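Local coordinates for protein AlyQ (Persicobacter sp. CCB-QB2, PDB 5XNR) that probably cleaves alginate by beta-elimination through its lyase domain, to which a calcium-bound carbohydrate-binding module of the CBM32 type is joined, at residues I163-G168 against N180-V185; M192-P197 against V211-R216; I358-Q363 against G380-Y385. All coordinates share one frame; numbering follows the deposited sequence.

Contact 1 (I163-G168 against N180-V185); sequences ITYPDG and NEYWFV
Tyr165 reaches from segment 163-168 to pack against Asn180, Tyr182 and Trp183. Its CB touches Tyr182 CD2 at 3.9 Å, CG also faces that atom, and CD1 comes closer, 3.5 Å from Tyr182 CB; the two tyrosine rings are inclined at 37°. Further out, CE1 lies beside the Asn180 amide and CZ near its ND2, while Trp183 CB sits at the ring's edge, near its plane. The hydroxyl OH ends the path, accepting a hydrogen bond from Asn180 ND2 at 3.0 Å, with OH close to the amide plane, and also touching Trp183 CE3. The same amide is fixed at its other end, since Asn180 OD1 receives the backbone N of Tyr182 in an Asx turn and that of Trp183 from above the carbonyl plane. With CG anti to its carbonyl carbon (chi1 -58°), Tyr182 lays its ring against Pro166, whose CD is 3.6 Å from the ring centroid in a CH-pi contact; Glu181 CG covers the opposite face. A second CH-pi contact brings Ile163 CD1 to 3.7 Å from the centroid of the Trp183 five-membered ring. The contact joins the type I turn from Tyr165 to Gly168, which follows strand 161-164, to the loop entering edge strand 183-185. Strand 192-197 pairs with that edge strand and sends Phe194 against both Ile163 and Trp183, whereas Pro166 leans on Val211 and Ser213 of strand 211-217.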
ATOM      1  N   ILE A 163      -2.366  10.372  20.937  1.00 34.96           N
ATOM      2  CA  ILE A 163      -1.249  10.484  20.016  1.00 33.10           C
ATOM      3  C   ILE A 163      -0.170  11.412  20.599  1.00 35.53           C
ATOM      4  O   ILE A 163      -0.456  12.364  21.356  1.00 31.80           O
ATOM      5  CB  ILE A 163      -1.730  10.978  18.645  1.00 33.03           C
ATOM      6  CG1 ILE A 163      -0.731  10.618  17.550  1.00 32.88           C
ATOM      7  CG2 ILE A 163      -2.033  12.475  18.651  1.00 35.43           C
ATOM      8  CD1 ILE A 163      -1.338  10.623  16.160  1.00 32.07           C
ATOM      9  N   THR A 164       1.077  11.081  20.246  1.00 35.98           N
ATOM     10  CA  THR A 164       2.222  11.917  20.498  1.00 34.80           C
ATOM     11  C   THR A 164       2.833  12.294  19.149  1.00 33.70           C
ATOM     12  O   THR A 164       3.100  11.447  18.322  1.00 35.10           O
ATOM     13  CB  THR A 164       3.236  11.231  21.424  1.00 37.08           C
ATOM     14  OG1 THR A 164       2.619  10.978  22.688  1.00 43.63           O
ATOM     15  CG2 THR A 164       4.469  12.074  21.665  1.00 36.43           C
ATOM     16  N   TYR A 165       3.042  13.584  18.940  1.00 33.40           N
ATOM     17  CA  TYR A 165       3.469  14.083  17.654  1.00 31.95           C
ATOM     18  C   TYR A 165       4.983  14.322  17.719  1.00 30.50           C
ATOM     19  O   TYR A 165       5.555  14.376  18.798  1.00 29.87           O
ATOM     20  CB  TYR A 165       2.700  15.367  17.289  1.00 34.62           C
ATOM     21  CG  TYR A 165       1.230  15.214  16.971  1.00 33.57           C
ATOM     22  CD1 TYR A 165       0.812  14.566  15.814  1.00 33.65           C
ATOM     23  CD2 TYR A 165       0.252  15.711  17.824  1.00 32.67           C
ATOM     24  CE1 TYR A 165      -0.533  14.411  15.512  1.00 32.60           C
ATOM     25  CE2 TYR A 165      -1.100  15.585  17.529  1.00 32.76           C
ATOM     26  CZ  TYR A 165      -1.494  14.912  16.380  1.00 34.62           C
ATOM     27  OH  TYR A 165      -2.820  14.766  16.079  1.00 33.03           O
ATOM     28  N   PRO A 166       5.617  14.509  16.561  1.00 30.51           N
ATOM     29  CA  PRO A 166       7.027  14.860  16.428  1.00 33.27           C
ATOM     30  C   PRO A 166       7.428  16.222  17.002  1.00 34.21           C
ATOM     31  O   PRO A 166       8.593  16.420  17.268  1.00 40.65           O
ATOM     32  CB  PRO A 166       7.251  14.910  14.915  1.00 33.96           C
ATOM     33  CG  PRO A 166       6.294  13.865  14.396  1.00 33.89           C
ATOM     34  CD  PRO A 166       5.071  14.145  15.242  1.00 33.10           C
ATOM     35  N   ASP A 167       6.476  17.138  17.130  1.00 36.84           N
ATOM     36  CA  ASP A 167       6.698  18.470  17.676  1.00 39.54           C
ATOM     37  C   ASP A 167       6.626  18.427  19.214  1.00 40.82           C
ATOM     38  O   ASP A 167       6.749  19.457  19.869  1.00 40.82           O
ATOM     39  CB  ASP A 167       5.717  19.482  17.066  1.00 42.73           C
ATOM     40  CG  ASP A 167       4.277  19.399  17.572  1.00 42.87           C
ATOM     41  OD1 ASP A 167       4.006  18.604  18.513  1.00 38.82           O
ATOM     42  OD2 ASP A 167       3.432  20.155  17.030  1.00 41.18           O
ATOM     43  N   GLY A 168       6.452  17.245  19.795  1.00 42.51           N
ATOM     44  CA  GLY A 168       6.504  17.094  21.240  1.00 42.36           C
ATOM     45  C   GLY A 168       5.138  17.219  21.885  1.00 43.13           C
ATOM     46  O   GLY A 168       5.007  16.875  23.052  1.00 45.68           O
ATOM     47  N   ASN A 180      -3.760  16.330   9.948  1.00 36.02           N
ATOM     48  CA  ASN A 180      -2.598  17.237  10.083  1.00 37.60           C
ATOM     49  C   ASN A 180      -1.371  16.631   9.361  1.00 37.55           C
ATOM     50  O   ASN A 180      -1.449  15.549   8.745  1.00 32.37           O
ATOM     51  CB  ASN A 180      -2.389  17.628  11.556  1.00 36.06           C
ATOM     52  CG  ASN A 180      -1.989  16.482  12.460  1.00 36.50           C
ATOM     53  OD1 ASN A 180      -0.934  15.885  12.277  1.00 34.57           O
ATOM     54  ND2 ASN A 180      -2.801  16.199  13.465  1.00 32.11           N
ATOM     55  N   GLU A 181      -0.226  17.318   9.423  1.00 35.85           N
ATOM     56  CA  GLU A 181       0.952  16.928   8.628  1.00 36.39           C
ATOM     57  C   GLU A 181       1.616  15.684   9.225  1.00 33.45           C
ATOM     58  O   GLU A 181       2.448  15.099   8.584  1.00 36.86           O
ATOM     59  CB  GLU A 181       2.003  18.040   8.576  1.00 41.61           C
ATOM     60  CG  GLU A 181       2.719  18.250   9.912  1.00 44.00           C
ATOM     61  CD  GLU A 181       3.804  19.317   9.953  1.00 43.46           C
ATOM     62  OE1 GLU A 181       4.698  19.248   9.089  1.00 40.41           O
ATOM     63  OE2 GLU A 181       3.769  20.189  10.892  1.00 47.09           O
ATOM     64  N   TYR A 182       1.273  15.332  10.449  1.00 33.23           N
ATOM     65  CA  TYR A 182       1.848  14.175  11.143  1.00 34.10           C
ATOM     66  C   TYR A 182       0.883  12.967  11.131  1.00 33.65           C
ATOM     67  O   TYR A 182       1.331  11.811  11.183  1.00 34.40           O
ATOM     68  CB  TYR A 182       2.190  14.570  12.579  1.00 32.69           C
ATOM     69  CG  TYR A 182       3.149  15.726  12.736  1.00 31.15           C
ATOM     70  CD1 TYR A 182       4.358  15.747  12.063  1.00 31.73           C
ATOM     71  CD2 TYR A 182       2.885  16.760  13.614  1.00 31.54           C
ATOM     72  CE1 TYR A 182       5.258  16.787  12.216  1.00 33.84           C
ATOM     73  CE2 TYR A 182       3.780  17.807  13.797  1.00 33.16           C
ATOM     74  CZ  TYR A 182       4.978  17.819  13.096  1.00 35.40           C
ATOM     75  OH  TYR A 182       5.875  18.838  13.259  1.00 38.16           O
ATOM     76  N   TRP A 183      -0.425  13.222  11.059  1.00 32.40           N
ATOM     77  CA  TRP A 183      -1.472  12.191  11.166  1.00 30.43           C
ATOM     78  C   TRP A 183      -2.623  12.558  10.230  1.00 29.87           C
ATOM     79  O   TRP A 183      -3.386  13.480  10.556  1.00 26.15           O
ATOM     80  CB  TRP A 183      -1.973  12.129  12.613  1.00 31.31           C
ATOM     81  CG  TRP A 183      -2.888  10.993  12.955  1.00 30.82           C
ATOM     82  CD1 TRP A 183      -2.743   9.673  12.626  1.00 33.44           C
ATOM     83  CD2 TRP A 183      -4.039  11.060  13.807  1.00 30.48           C
ATOM     84  NE1 TRP A 183      -3.739   8.924  13.192  1.00 32.08           N
ATOM     85  CE2 TRP A 183      -4.547   9.750  13.927  1.00 32.01           C
ATOM     86  CE3 TRP A 183      -4.696  12.101  14.473  1.00 32.21           C
ATOM     87  CZ2 TRP A 183      -5.691   9.460  14.669  1.00 31.11           C
ATOM     88  CZ3 TRP A 183      -5.833  11.816  15.204  1.00 32.67           C
ATOM     89  CH2 TRP A 183      -6.310  10.508  15.312  1.00 31.19           C
ATOM     90  N   PHE A 184      -2.755  11.850   9.110  1.00 28.78           N
ATOM     91  CA  PHE A 184      -3.778  12.167   8.130  1.00 31.12           C
ATOM     92  C   PHE A 184      -4.220  10.921   7.373  1.00 29.20           C
ATOM     93  O   PHE A 184      -3.528   9.943   7.337  1.00 31.84           O
ATOM     94  CB  PHE A 184      -3.249  13.177   7.109  1.00 34.70           C
ATOM     95  CG  PHE A 184      -1.930  12.801   6.489  1.00 31.82           C
ATOM     96  CD1 PHE A 184      -0.743  13.043   7.158  1.00 31.32           C
ATOM     97  CD2 PHE A 184      -1.880  12.181   5.252  1.00 35.69           C
ATOM     98  CE1 PHE A 184       0.478  12.707   6.593  1.00 31.36           C
ATOM     99  CE2 PHE A 184      -0.659  11.840   4.679  1.00 37.64           C
ATOM    100  CZ  PHE A 184       0.521  12.109   5.351  1.00 35.18           C
ATOM    101  N   VAL A 185      -5.365  11.036   6.719  1.00 32.78           N
ATOM    102  CA  VAL A 185      -5.929   9.962   5.902  1.00 33.41           C
ATOM    103  C   VAL A 185      -5.233   9.941   4.535  1.00 31.64           C
ATOM    104  O   VAL A 185      -5.036  10.975   3.912  1.00 34.50           O
ATOM    105  CB  VAL A 185      -7.457  10.116   5.763  1.00 32.75           C
ATOM    106  CG1 VAL A 185      -8.044   9.077   4.816  1.00 33.33           C
ATOM    107  CG2 VAL A 185      -8.158  10.060   7.119  1.00 35.08           C
TER

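Contact 2 (M192-P197 against V211-R216); sequences MVFRAP and VRSELR
The face-to-face packing of two antiparallel sheets, as in the jelly-roll sandwich of alginate lyases, brings Phe194, Ala196 and Met192 of one sheet against Ser213, Val211 and Leu215 of the other. Segment 211-216 carries an Arg-Ser-Glu-Leu-Arg sequence, the motif of PL7 alginate lyases; in relatives this strand lines the substrate cleft, and it probably does so here. The short strand axes run at 164° and approach to 6.0 Å, consistent with the small side chains of Ala196 and Ser213 at the interface. Phe194 has the largest share of the buried surface, followed by Ser213. A chi1 of -61° turns the Phe194 ring away from its own carbonyl carbon and places CD2 3.1 Å from the backbone O of Ser213, an approach oblique to the ring. The far end, CE2 and CZ, meets Leu215 CG at 3.9 Å on each atom, the two side chains running roughly perpendicular. Ser213 OG passes near Phe194 CD2 but has its polar partner in Tyr182 O, which satisfies the buried hydroxyl. Towards the other end, Ala196 CB packs on Val211 CG1 at 4.1 Å, and Val211 CG1 also touches Pro197 O. On the reverse side of strand 211-217, where Tyr361 makes a cation-pi contact with Arg212, the guanidinium group grips Glu214 side-on: NE at 3.0 Å and NH2 at 3.2 Å both donate to OE2, within 5° of the guanidinium plane.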
ATOM      1  N   MET A 192      -4.696   5.462   7.886  1.00 32.88           N
ATOM      2  CA  MET A 192      -4.154   6.658   8.549  1.00 33.85           C
ATOM      3  C   MET A 192      -2.635   6.612   8.432  1.00 35.51           C
ATOM      4  O   MET A 192      -2.036   5.529   8.440  1.00 37.43           O
ATOM      5  CB  MET A 192      -4.533   6.780  10.027  1.00 34.79           C
ATOM      6  CG  MET A 192      -4.932   5.480  10.692  1.00 37.43           C
ATOM      7  SD  MET A 192      -5.259   5.672  12.469  1.00 34.27           S
ATOM      8  CE  MET A 192      -5.102   3.946  12.922  1.00 37.25           C
ATOM      9  N   VAL A 193      -2.051   7.801   8.299  1.00 34.52           N
ATOM     10  CA  VAL A 193      -0.652   7.925   8.000  1.00 33.42           C
ATOM     11  C   VAL A 193       0.009   8.654   9.165  1.00 32.49           C
ATOM     12  O   VAL A 193      -0.394   9.739   9.529  1.00 32.05           O
ATOM     13  CB  VAL A 193      -0.424   8.687   6.687  1.00 31.92           C
ATOM     14  CG1 VAL A 193       1.028   8.644   6.284  1.00 31.36           C
ATOM     15  CG2 VAL A 193      -1.304   8.167   5.571  1.00 33.47           C
ATOM     16  N   PHE A 194       1.023   8.015   9.716  1.00 31.75           N
ATOM     17  CA  PHE A 194       1.828   8.570  10.735  1.00 29.95           C
ATOM     18  C   PHE A 194       3.180   8.980  10.131  1.00 32.03           C
ATOM     19  O   PHE A 194       4.031   8.124   9.881  1.00 33.33           O
ATOM     20  CB  PHE A 194       2.018   7.519  11.829  1.00 31.11           C
ATOM     21  CG  PHE A 194       0.764   7.043  12.513  1.00 28.88           C
ATOM     22  CD1 PHE A 194       0.029   5.994  11.993  1.00 29.32           C
ATOM     23  CD2 PHE A 194       0.343   7.616  13.700  1.00 30.00           C
ATOM     24  CE1 PHE A 194      -1.103   5.526  12.649  1.00 29.78           C
ATOM     25  CE2 PHE A 194      -0.793   7.155  14.352  1.00 30.65           C
ATOM     26  CZ  PHE A 194      -1.513   6.105  13.827  1.00 29.22           C
ATOM     27  N   ARG A 195       3.375  10.289   9.937  1.00 33.37           N
ATOM     28  CA  ARG A 195       4.565  10.851   9.314  1.00 32.36           C
ATOM     29  C   ARG A 195       5.427  11.578  10.358  1.00 32.54           C
ATOM     30  O   ARG A 195       4.965  12.487  11.034  1.00 32.68           O
ATOM     31  CB  ARG A 195       4.195  11.864   8.223  1.00 34.76           C
ATOM     32  CG  ARG A 195       5.427  12.507   7.597  1.00 37.42           C
ATOM     33  CD  ARG A 195       5.291  13.150   6.230  1.00 40.15           C
ATOM     34  NE  ARG A 195       4.788  12.276   5.183  1.00 41.19           N
ATOM     35  CZ  ARG A 195       4.614  12.673   3.930  1.00 44.64           C
ATOM     36  NH1 ARG A 195       5.227  13.759   3.489  1.00 49.77           N
ATOM     37  NH2 ARG A 195       3.816  11.998   3.131  1.00 40.65           N
ATOM     38  N   ALA A 196       6.699  11.214  10.409  1.00 31.63           N
ATOM     39  CA  ALA A 196       7.654  11.728  11.388  1.00 33.32           C
ATOM     40  C   ALA A 196       8.861  12.312  10.642  1.00 33.34           C
ATOM     41  O   ALA A 196       9.834  11.605  10.412  1.00 34.80           O
ATOM     42  CB  ALA A 196       8.077  10.620  12.336  1.00 29.58           C
ATOM     43  N   PRO A 197       8.795  13.600  10.268  1.00 35.64           N
ATOM     44  CA  PRO A 197       9.927  14.217   9.607  1.00 36.05           C
ATOM     45  C   PRO A 197      11.027  14.555  10.619  1.00 37.51           C
ATOM     46  O   PRO A 197      10.786  14.681  11.826  1.00 35.96           O
ATOM     47  CB  PRO A 197       9.380  15.486   8.950  1.00 36.51           C
ATOM     48  CG  PRO A 197       8.241  15.899   9.852  1.00 38.36           C
ATOM     49  CD  PRO A 197       7.824  14.646  10.603  1.00 37.62           C
ATOM     50  N   VAL A 211      11.959  10.565  17.223  1.00 40.48           N
ATOM     51  CA  VAL A 211      10.847  11.352  16.767  1.00 38.98           C
ATOM     52  C   VAL A 211       9.677  10.401  16.535  1.00 37.84           C
ATOM     53  O   VAL A 211       9.850   9.434  15.793  1.00 35.92           O
ATOM     54  CB  VAL A 211      11.242  12.104  15.477  1.00 40.18           C
ATOM     55  CG1 VAL A 211      10.147  13.024  14.983  1.00 40.59           C
ATOM     56  CG2 VAL A 211      12.523  12.900  15.645  1.00 42.16           C
ATOM     57  N   ARG A 212       8.509  10.669  17.130  1.00 37.51           N
ATOM     58  CA  ARG A 212       7.374   9.775  16.933  1.00 38.23           C
ATOM     59  C   ARG A 212       6.133  10.524  16.436  1.00 37.35           C
ATOM     60  O   ARG A 212       5.841  11.620  16.840  1.00 35.57           O
ATOM     61  CB  ARG A 212       7.051   9.019  18.225  1.00 42.54           C
ATOM     62  CG  ARG A 212       6.432   9.851  19.340  1.00 44.19           C
ATOM     63  CD  ARG A 212       7.230   9.775  20.641  1.00 50.37           C
ATOM     64  NE  ARG A 212       7.324   8.443  21.226  1.00 49.24           N
ATOM     65  CZ  ARG A 212       8.342   8.000  21.969  1.00 48.89           C
ATOM     66  NH1 ARG A 212       9.237   8.840  22.458  1.00 48.90           N
ATOM     67  NH2 ARG A 212       8.484   6.707  22.186  1.00 50.06           N
ATOM     68  N   SER A 213       5.398   9.866  15.561  1.00 35.33           N
ATOM     69  CA  SER A 213       3.980  10.111  15.456  1.00 35.53           C
ATOM     70  C   SER A 213       3.241   8.798  15.735  1.00 33.89           C
ATOM     71  O   SER A 213       3.152   7.965  14.857  1.00 31.87           O
ATOM     72  CB  SER A 213       3.621  10.679  14.116  1.00 34.22           C
ATOM     73  OG  SER A 213       2.225  10.936  14.049  1.00 34.18           O
ATOM     74  N   GLU A 214       2.733   8.594  16.951  1.00 37.56           N
ATOM     75  CA  GLU A 214       2.265   7.237  17.330  1.00 40.64           C
ATOM     76  C   GLU A 214       1.235   7.264  18.470  1.00 36.58           C
ATOM     77  O   GLU A 214       1.236   8.169  19.307  1.00 40.20           O
ATOM     78  CB  GLU A 214       3.494   6.382  17.674  1.00 44.15           C
ATOM     79  CG  GLU A 214       4.016   6.521  19.088  1.00 44.36           C
ATOM     80  CD  GLU A 214       5.143   5.557  19.458  1.00 43.13           C
ATOM     81  OE1 GLU A 214       5.184   4.400  18.933  1.00 43.96           O
ATOM     82  OE2 GLU A 214       5.972   5.960  20.285  1.00 40.33           O
ATOM     83  N   LEU A 215       0.401   6.229  18.510  1.00 35.34           N
ATOM     84  CA  LEU A 215      -0.703   6.086  19.502  1.00 37.18           C
ATOM     85  C   LEU A 215      -0.223   5.359  20.762  1.00 33.90           C
ATOM     86  O   LEU A 215       0.505   4.407  20.657  1.00 30.48           O
ATOM     87  CB  LEU A 215      -1.851   5.289  18.881  1.00 38.73           C
ATOM     88  CG  LEU A 215      -2.473   5.895  17.624  1.00 43.98           C
ATOM     89  CD1 LEU A 215      -3.498   4.941  17.007  1.00 43.16           C
ATOM     90  CD2 LEU A 215      -3.109   7.248  17.935  1.00 45.87           C
ATOM     91  N   ARG A 216      -0.640   5.819  21.942  1.00 32.26           N
ATOM     92  CA  ARG A 216      -0.416   5.081  23.173  1.00 33.94           C
ATOM     93  C   ARG A 216      -1.781   4.587  23.697  1.00 35.43           C
ATOM     94  O   ARG A 216      -2.764   5.330  23.794  1.00 36.01           O
ATOM     95  CB  ARG A 216       0.339   5.971  24.168  1.00 33.70           C
ATOM     96  CG  ARG A 216       0.803   5.269  25.441  1.00 36.52           C
ATOM     97  CD  ARG A 216       0.097   5.721  26.714  1.00 38.26           C
ATOM     98  NE  ARG A 216       0.754   5.352  27.975  1.00 36.34           N
ATOM     99  CZ  ARG A 216       0.348   4.384  28.801  1.00 34.82           C
ATOM    100  NH1 ARG A 216      -0.655   3.566  28.499  1.00 31.85           N
ATOM    101  NH2 ARG A 216       0.963   4.248  29.953  1.00 35.00           N
TER

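Contact 3 (I358-Q363 against G380-Y385)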
ATOM      1  N   ILE A 358       0.819   1.887  18.769  1.00 35.13           N
ATOM      2  CA  ILE A 358       0.673   1.640  17.334  1.00 35.86           C
ATOM      3  C   ILE A 358       1.057   2.912  16.584  1.00 32.39           C
ATOM      4  O   ILE A 358       0.700   3.976  17.005  1.00 33.09           O
ATOM      5  CB  ILE A 358      -0.769   1.228  16.999  1.00 37.70           C
ATOM      6  CG1 ILE A 358      -1.154  -0.106  17.635  1.00 38.50           C
ATOM      7  CG2 ILE A 358      -1.000   1.231  15.498  1.00 37.50           C
ATOM      8  CD1 ILE A 358      -2.657  -0.257  17.792  1.00 40.56           C
ATOM      9  N   GLY A 359       1.751   2.772  15.463  1.00 31.20           N
ATOM     10  CA  GLY A 359       2.083   3.909  14.641  1.00 28.89           C
ATOM     11  C   GLY A 359       3.553   3.916  14.273  1.00 29.15           C
ATOM     12  O   GLY A 359       4.119   2.871  13.921  1.00 33.23           O
ATOM     13  N   ASN A 360       4.176   5.081  14.434  1.00 29.40           N
ATOM     14  CA  ASN A 360       5.502   5.388  13.862  1.00 30.51           C
ATOM     15  C   ASN A 360       6.404   6.037  14.919  1.00 31.28           C
ATOM     16  O   ASN A 360       6.184   7.192  15.308  1.00 32.66           O
ATOM     17  CB  ASN A 360       5.344   6.292  12.638  1.00 29.42           C
ATOM     18  CG  ASN A 360       6.639   6.879  12.110  1.00 30.40           C
ATOM     19  OD1 ASN A 360       7.708   6.714  12.721  1.00 27.57           O
ATOM     20  ND2 ASN A 360       6.539   7.571  10.973  1.00 27.61           N
ATOM     21  N   TYR A 361       7.428   5.304  15.353  1.00 32.39           N
ATOM     22  CA  TYR A 361       8.508   5.879  16.190  1.00 34.44           C
ATOM     23  C   TYR A 361       9.828   5.839  15.411  1.00 33.31           C
ATOM     24  O   TYR A 361      10.479   4.805  15.385  1.00 33.97           O
ATOM     25  CB  TYR A 361       8.617   5.098  17.502  1.00 36.38           C
ATOM     26  CG  TYR A 361       9.617   5.595  18.525  1.00 38.37           C
ATOM     27  CD1 TYR A 361      10.041   6.914  18.581  1.00 38.78           C
ATOM     28  CD2 TYR A 361      10.073   4.737  19.520  1.00 39.69           C
ATOM     29  CE1 TYR A 361      10.923   7.350  19.565  1.00 42.97           C
ATOM     30  CE2 TYR A 361      10.942   5.161  20.515  1.00 40.78           C
ATOM     31  CZ  TYR A 361      11.379   6.472  20.540  1.00 39.68           C
ATOM     32  OH  TYR A 361      12.262   6.861  21.509  1.00 35.64           O
ATOM     33  N   THR A 362      10.217   6.944  14.781  1.00 31.73           N
ATOM     34  CA  THR A 362      11.356   6.930  13.866  1.00 31.01           C
ATOM     35  C   THR A 362      12.635   7.043  14.698  1.00 34.40           C
ATOM     36  O   THR A 362      12.781   7.991  15.498  1.00 33.17           O
ATOM     37  CB  THR A 362      11.221   8.026  12.806  1.00 31.18           C
ATOM     38  OG1 THR A 362      10.050   7.724  12.048  1.00 31.41           O
ATOM     39  CG2 THR A 362      12.417   8.137  11.883  1.00 31.05           C
ATOM     40  N   GLN A 363      13.563   6.104  14.518  1.00 33.26           N
ATOM     41  CA  GLN A 363      14.779   6.126  15.319  1.00 35.02           C
ATOM     42  C   GLN A 363      15.849   7.005  14.643  1.00 38.01           C
ATOM     43  O   GLN A 363      16.965   6.545  14.411  1.00 39.09           O
ATOM     44  CB  GLN A 363      15.289   4.700  15.530  1.00 36.71           C
ATOM     45  CG  GLN A 363      14.256   3.753  16.127  1.00 35.88           C
ATOM     46  CD  GLN A 363      13.811   4.174  17.503  1.00 33.26           C
ATOM     47  OE1 GLN A 363      14.518   3.975  18.495  1.00 32.26           O
ATOM     48  NE2 GLN A 363      12.616   4.744  17.564  1.00 32.21           N
ATOM     49  N   GLY A 380      10.302   9.356   8.527  1.00 38.38           N
ATOM     50  CA  GLY A 380       9.783   7.993   8.618  1.00 37.85           C
ATOM     51  C   GLY A 380       8.282   7.999   8.428  1.00 36.19           C
ATOM     52  O   GLY A 380       7.629   8.965   8.782  1.00 34.36           O
ATOM     53  N   GLU A 381       7.727   6.941   7.862  1.00 36.97           N
ATOM     54  CA  GLU A 381       6.293   6.918   7.648  1.00 35.44           C
ATOM     55  C   GLU A 381       5.737   5.485   7.699  1.00 33.54           C
ATOM     56  O   GLU A 381       6.330   4.539   7.202  1.00 30.22           O
ATOM     57  CB  GLU A 381       5.970   7.549   6.297  1.00 35.51           C
ATOM     58  CG  GLU A 381       4.481   7.633   6.004  1.00 33.83           C
ATOM     59  CD  GLU A 381       4.165   8.210   4.641  1.00 33.06           C
ATOM     60  OE1 GLU A 381       4.033   9.453   4.537  1.00 33.86           O
ATOM     61  OE2 GLU A 381       4.095   7.423   3.688  1.00 32.18           O
ATOM     62  N   VAL A 382       4.535   5.391   8.260  1.00 34.08           N
ATOM     63  CA  VAL A 382       3.803   4.143   8.503  1.00 33.84           C
ATOM     64  C   VAL A 382       2.334   4.406   8.172  1.00 31.49           C
ATOM     65  O   VAL A 382       1.746   5.372   8.652  1.00 31.77           O
ATOM     66  CB  VAL A 382       3.978   3.635   9.954  1.00 30.81           C
ATOM     67  CG1 VAL A 382       3.098   2.440  10.283  1.00 29.03           C
ATOM     68  CG2 VAL A 382       5.420   3.274  10.238  1.00 30.94           C
ATOM     69  N   VAL A 383       1.787   3.534   7.342  1.00 32.98           N
ATOM     70  CA  VAL A 383       0.419   3.613   6.875  1.00 35.24           C
ATOM     71  C   VAL A 383      -0.335   2.434   7.493  1.00 35.69           C
ATOM     72  O   VAL A 383       0.026   1.283   7.225  1.00 36.92           O
ATOM     73  CB  VAL A 383       0.326   3.559   5.331  1.00 36.04           C
ATOM     74  CG1 VAL A 383      -1.084   3.856   4.865  1.00 37.37           C
ATOM     75  CG2 VAL A 383       1.298   4.501   4.628  1.00 36.49           C
ATOM     76  N   VAL A 384      -1.384   2.735   8.261  1.00 34.25           N
ATOM     77  CA  VAL A 384      -2.146   1.721   9.003  1.00 32.69           C
ATOM     78  C   VAL A 384      -3.554   1.594   8.411  1.00 31.22           C
ATOM     79  O   VAL A 384      -4.347   2.519   8.487  1.00 30.27           O
ATOM     80  CB  VAL A 384      -2.228   2.055  10.503  1.00 30.25           C
ATOM     81  CG1 VAL A 384      -3.108   1.060  11.218  1.00 31.32           C
ATOM     82  CG2 VAL A 384      -0.860   2.101  11.144  1.00 30.93           C
ATOM     83  N   TYR A 385      -3.851   0.423   7.850  1.00 29.86           N
ATOM     84  CA  TYR A 385      -5.112   0.189   7.204  1.00 28.31           C
ATOM     85  C   TYR A 385      -6.136  -0.255   8.254  1.00 29.93           C
ATOM     86  O   TYR A 385      -7.296   0.146   8.181  1.00 34.77           O
ATOM     87  CB  TYR A 385      -4.925  -0.819   6.065  1.00 27.52           C
ATOM     88  CG  TYR A 385      -4.056  -0.314   4.942  1.00 28.45           C
ATOM     89  CD1 TYR A 385      -2.675  -0.413   4.995  1.00 28.39           C
ATOM     90  CD2 TYR A 385      -4.606   0.325   3.840  1.00 30.64           C
ATOM     91  CE1 TYR A 385      -1.877   0.099   3.982  1.00 27.71           C
ATOM     92  CE2 TYR A 385      -3.819   0.836   2.817  1.00 28.45           C
ATOM     93  CZ  TYR A 385      -2.449   0.709   2.883  1.00 27.83           C
ATOM     94  OH  TYR A 385      -1.665   1.208   1.884  1.00 30.35           O
TER
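Asn360 points its amide at the backbone of Gly380, and Thr362, two residues along on the same strand, stands beside it over the glycine CA. A chi1 of 170° extends the Asn360 side chain away from its own backbone N, so that ND2 gives a weak, bent hydrogen bond to Gly380 O at 2.8 Å (131°); the same nitrogen also donates to Phe194 O. The other end of the amide is held from its own strand, where Thr362 OG1 donates to Asn360 OD1 at 2.6 Å, in the carbonyl plane and on a lone pair. Thus both ends of a buried amide are used and its rotation is fixed. An alanine here lacks the amide, which would probably leave Thr362 OG1 without its acceptor and Gly380 O and Phe194 O without their side-chain link to strand 360-362. Here strand 360-362 of one sheet of the beta sandwich faces strand 379-392 of the other, their short axes antiparallel at 164° and 7.0 Å apart. Glycine suits position 380, because a CB there would run into Thr362 OG1, which already lies 3.5 Å from Gly380 CA. Farther along strand 379-392, Val382 packs CG2 on Asn360 CB (3.9 Å), while CG1 lies against the carbonyl O of Gly359, where the chain turns a corner. Just before that corner, Ile358 CG2 meets Val384 CG2 at 4.4 Å.

The three contacts follow one another across the same sandwich of the lyase domain, their centres 6 Å apart from contact 1 to contact 2, 5 Å from contact 2 to contact 3 and 11 Å from contact 1 to contact 3. Strand pairing ties them together: Phe184 O lies 2.8 Å from Val193 N between contacts 1 and 2, and Val211 O 2.7 Å from Thr362 N between contacts 2 and 3. The opposite face of strand 211-217, carrying Arg212 and Glu214, probably lines the substrate cleft, as in PL7 relatives, with the contacts packing the sheets behind it. The bound potassium ion is about 7 Å from the Tyr165 side chain.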